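PDB 2V1O: cytosolic acyl coenzyme A thioester hydrolase from Mus musculus, which hydrolyses fatty acyl-CoAs, palmitoyl-CoA above all, to free fatty acids and coenzyme A, the chain here being its N-terminal hotdog domain. Local coordinates for residues 37-46 against 115-125. Residues are numbered along the deposited sequence; the frame is centred on the assembly and turned at random.
Sequences HCNSQNGERC and NVDKVLEVPPI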
loop_
_atom_site.group_PDB
_atom_site.type_symbol
_atom_site.label_atom_id
_atom_site.label_comp_id
_atom_site.label_asym_id
_atom_site.label_seq_id
_atom_site.Cartn_x
_atom_site.Cartn_y
_atom_site.Cartn_z
ATOM N N HIS A 37 13.843 9.316 21.906
ATOM C CA HIS A 37 14.615 9.282 23.126
ATOM C C HIS A 37 16.124 9.253 22.897
ATOM O O HIS A 37 16.877 9.947 23.590
ATOM C CB HIS A 37 14.229 8.113 24.014
ATOM C CG HIS A 37 15.031 8.082 25.266
ATOM N ND1 HIS A 37 16.106 7.235 25.437
ATOM C CD2 HIS A 37 15.008 8.889 26.352
ATOM C CE1 HIS A 37 16.668 7.482 26.606
ATOM N NE2 HIS A 37 16.022 8.479 27.180
ATOM N N CYS A 38 16.565 8.440 21.940
ATOM C CA CYS A 38 17.999 8.278 21.692
ATOM C C CYS A 38 18.678 9.523 21.100
ATOM O O CYS A 38 19.911 9.652 21.149
ATOM C CB CYS A 38 18.256 7.027 20.849
ATOM S SG CYS A 38 17.973 5.520 21.799
ATOM N N ASN A 39 17.863 10.432 20.572
ATOM C CA ASN A 39 18.331 11.734 20.088
ATOM C C ASN A 39 18.018 12.914 21.028
ATOM O O ASN A 39 18.314 14.076 20.706
ATOM C CB ASN A 39 17.748 12.001 18.697
ATOM C CG ASN A 39 18.310 11.062 17.650
ATOM O OD1 ASN A 39 19.457 11.206 17.217
ATOM N ND2 ASN A 39 17.507 10.094 17.240
ATOM N N SER A 40 17.450 12.606 22.194
ATOM C CA SER A 40 16.881 13.622 23.094
ATOM C C SER A 40 17.933 14.494 23.801
ATOM O O SER A 40 17.601 15.525 24.395
ATOM C CB SER A 40 15.962 12.965 24.128
ATOM O OG SER A 40 16.719 12.240 25.092
ATOM N N GLN A 41 19.193 14.083 23.748
ATOM C CA GLN A 41 20.252 14.898 24.345
ATOM C C GLN A 41 21.211 15.421 23.285
ATOM O O GLN A 41 22.303 15.900 23.594
ATOM C CB GLN A 41 20.974 14.129 25.457
ATOM C CG GLN A 41 20.074 13.823 26.664
ATOM C CD GLN A 41 19.516 15.082 27.340
ATOM O OE1 GLN A 41 18.307 15.197 27.566
ATOM N NE2 GLN A 41 20.395 16.024 27.658
ATOM N N ASN A 42 20.760 15.347 22.033
ATOM C CA ASN A 42 21.513 15.794 20.864
ATOM C C ASN A 42 22.910 15.187 20.767
ATOM O O ASN A 42 23.893 15.875 20.467
ATOM C CB ASN A 42 21.545 17.329 20.771
ATOM C CG ASN A 42 20.167 17.930 20.535
ATOM O OD1 ASN A 42 19.298 17.320 19.894
ATOM N ND2 ASN A 42 19.957 19.135 21.058
ATOM N N GLY A 43 22.983 13.883 21.019
ATOM C CA GLY A 43 24.187 13.113 20.735
ATOM C C GLY A 43 24.285 12.867 19.237
ATOM O O GLY A 43 23.548 13.465 18.448
ATOM N N GLU A 44 25.199 11.986 18.843
ATOM C CA GLU A 44 25.328 11.587 17.446
ATOM C C GLU A 44 23.955 11.154 16.912
ATOM O O GLU A 44 23.257 10.369 17.562
ATOM C CB GLU A 44 26.354 10.452 17.335
ATOM C CG GLU A 44 26.678 10.019 15.924
ATOM C CD GLU A 44 27.904 9.110 15.861
ATOM O OE1 GLU A 44 28.708 9.111 16.818
ATOM O OE2 GLU A 44 28.061 8.391 14.852
ATOM N N ARG A 45 23.558 11.701 15.759
ATOM C CA ARG A 45 22.251 11.406 15.170
ATOM C C ARG A 45 22.134 9.921 14.880
ATOM O O ARG A 45 23.053 9.299 14.340
ATOM C CB ARG A 45 21.989 12.229 13.901
ATOM C CG ARG A 45 21.990 13.741 14.109
ATOM C CD ARG A 45 21.105 14.188 15.266
ATOM N NE ARG A 45 20.793 15.616 15.189
ATOM C CZ ARG A 45 20.436 16.374 16.222
ATOM N NH1 ARG A 45 20.348 15.857 17.440
ATOM N NH2 ARG A 45 20.172 17.662 16.036
ATOM N N CYS A 46 21.002 9.355 15.274
ATOM C CA CYS A 46 20.824 7.916 15.207
ATOM C C CYS A 46 19.381 7.527 14.954
ATOM O O CYS A 46 18.459 8.359 15.060
ATOM C CB CYS A 46 21.312 7.282 16.509
ATOM S SG CYS A 46 20.397 7.814 17.964
ATOM N N ASN A 115 27.732 6.614 10.861
ATOM C CA ASN A 115 28.662 5.498 10.974
ATOM C C ASN A 115 27.896 4.185 11.022
ATOM O O ASN A 115 27.275 3.867 12.041
ATOM C CB ASN A 115 29.523 5.672 12.229
ATOM C CG ASN A 115 30.351 6.942 12.196
ATOM O OD1 ASN A 115 31.179 7.134 11.301
ATOM N ND2 ASN A 115 30.146 7.810 13.181
ATOM N N VAL A 116 27.929 3.422 9.930
ATOM C CA VAL A 116 27.019 2.278 9.809
ATOM C C VAL A 116 27.273 1.188 10.852
ATOM O O VAL A 116 28.415 0.757 11.079
ATOM C CB VAL A 116 26.902 1.684 8.359
ATOM C CG1 VAL A 116 27.115 2.759 7.278
ATOM C CG2 VAL A 116 27.807 0.485 8.160
ATOM N N ASP A 117 26.176 0.769 11.481
ATOM C CA ASP A 117 26.171 -0.223 12.560
ATOM C C ASP A 117 26.936 0.207 13.823
ATOM O O ASP A 117 27.248 -0.631 14.671
ATOM C CB ASP A 117 26.642 -1.600 12.058
ATOM C CG ASP A 117 25.663 -2.243 11.078
ATOM O OD1 ASP A 117 24.439 -2.020 11.204
ATOM O OD2 ASP A 117 26.123 -2.987 10.182
ATOM N N LYS A 118 27.222 1.505 13.952
ATOM C CA LYS A 118 27.806 2.035 15.185
ATOM C C LYS A 118 26.733 2.157 16.256
ATOM O O LYS A 118 25.791 2.935 16.114
ATOM C CB LYS A 118 28.476 3.397 14.980
ATOM C CG LYS A 118 29.205 3.891 16.228
ATOM C CD LYS A 118 29.586 5.360 16.138
ATOM C CE LYS A 118 30.393 5.790 17.355
ATOM N NZ LYS A 118 30.728 7.240 17.309
ATOM N N VAL A 119 26.906 1.390 17.326
ATOM C CA VAL A 119 25.993 1.392 18.469
ATOM C C VAL A 119 26.323 2.586 19.369
ATOM O O VAL A 119 27.496 2.814 19.721
ATOM C CB VAL A 119 26.122 0.069 19.266
ATOM C CG1 VAL A 119 25.381 0.145 20.606
ATOM C CG2 VAL A 119 25.633 -1.111 18.435
ATOM N N LEU A 120 25.294 3.340 19.738
ATOM C CA LEU A 120 25.486 4.544 20.540
ATOM C C LEU A 120 25.000 4.383 21.974
ATOM O O LEU A 120 24.199 3.494 22.278
ATOM C CB LEU A 120 24.789 5.740 19.886
ATOM C CG LEU A 120 25.217 6.081 18.455
ATOM C CD1 LEU A 120 24.415 7.249 17.967
ATOM C CD2 LEU A 120 26.716 6.382 18.379
ATOM N N GLU A 121 25.508 5.246 22.850
ATOM C CA GLU A 121 25.047 5.315 24.229
ATOM C C GLU A 121 23.654 5.942 24.293
ATOM O O GLU A 121 23.366 6.942 23.617
ATOM C CB GLU A 121 26.039 6.100 25.093
ATOM C CG GLU A 121 27.357 5.356 25.317
ATOM C CD GLU A 121 28.389 6.149 26.115
ATOM O OE1 GLU A 121 28.117 7.311 26.497
ATOM O OE2 GLU A 121 29.487 5.603 26.355
ATOM N N VAL A 122 22.792 5.331 25.099
ATOM C CA VAL A 122 21.415 5.786 25.287
ATOM C C VAL A 122 21.365 6.778 26.465
ATOM O O VAL A 122 21.935 6.504 27.519
ATOM C CB VAL A 122 20.481 4.587 25.579
ATOM C CG1 VAL A 122 19.088 5.054 25.965
ATOM C CG2 VAL A 122 20.395 3.659 24.366
ATOM N N PRO A 123 20.700 7.939 26.283
ATOM C CA PRO A 123 20.506 8.838 27.432
ATOM C C PRO A 123 19.688 8.162 28.549
ATOM O O PRO A 123 18.754 7.428 28.262
ATOM C CB PRO A 123 19.721 10.022 26.842
ATOM C CG PRO A 123 19.877 9.922 25.361
ATOM C CD PRO A 123 20.124 8.483 25.037
ATOM N N PRO A 124 20.077 8.358 29.820
ATOM C CA PRO A 124 19.222 7.836 30.894
ATOM C C PRO A 124 17.813 8.449 30.904
ATOM O O PRO A 124 17.644 9.617 30.553
ATOM C CB PRO A 124 19.994 8.209 32.166
ATOM C CG PRO A 124 21.419 8.325 31.710
ATOM C CD PRO A 124 21.310 8.962 30.347
ATOM N N ILE A 125 16.811 7.651 31.271
ATOM C CA ILE A 125 15.454 8.166 31.496
ATOM C C ILE A 125 15.227 8.543 32.954
ATOM O O ILE A 125 15.953 8.095 33.838
ATOM C CB ILE A 125 14.342 7.167 31.067
ATOM C CG1 ILE A 125 14.524 5.791 31.731
ATOM C CG2 ILE A 125 14.264 7.080 29.557
ATOM C CD1 ILE A 125 13.244 4.940 31.766
HETATM O O HOH W 1 21.237 7.104 21.948
#
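C38 and V122 bring the backbones of 37-46 and 115-125 closest, CA to CA 5.6 Å. In this hotdog domain the loop between strand 98-112, last in the chain, and helix 130-146 packs against the C-terminal end of the long hotdog helix, 19-38, the type I turn N39 to N42 and the start of strand 46-57. No direct backbone hydrogen bond joins the segments; a water donates to both C38 O and E121 O. At the helix end the ring of P123 fits against the turn, its CG 3.5 Å from H37 O and its CB 3.8 Å from Q41 CG. That carbonyl accepts from S40 N and S40 OG. Small and apolar, C38 and V122 meet at SG and CG2, beside P110. Branched L120 suits both surroundings: CD1 presses on C46 CB at 3.4 Å, while CD2 lies over a face of the E44 carboxylate. With CG anti to the backbone N (chi1 -175°) and an extended chain, E44 reaches the type II turn N115 to K118; its OE2 also bonds S112 OG, ending strand 98-112. Long, straight K118 delivers NZ to the syn lone pair of E44 OE1, a 2.8 Å salt bridge, and N115 ND2 meets E44 OE2 at 2.7 Å, 31° out of the carboxylate plane.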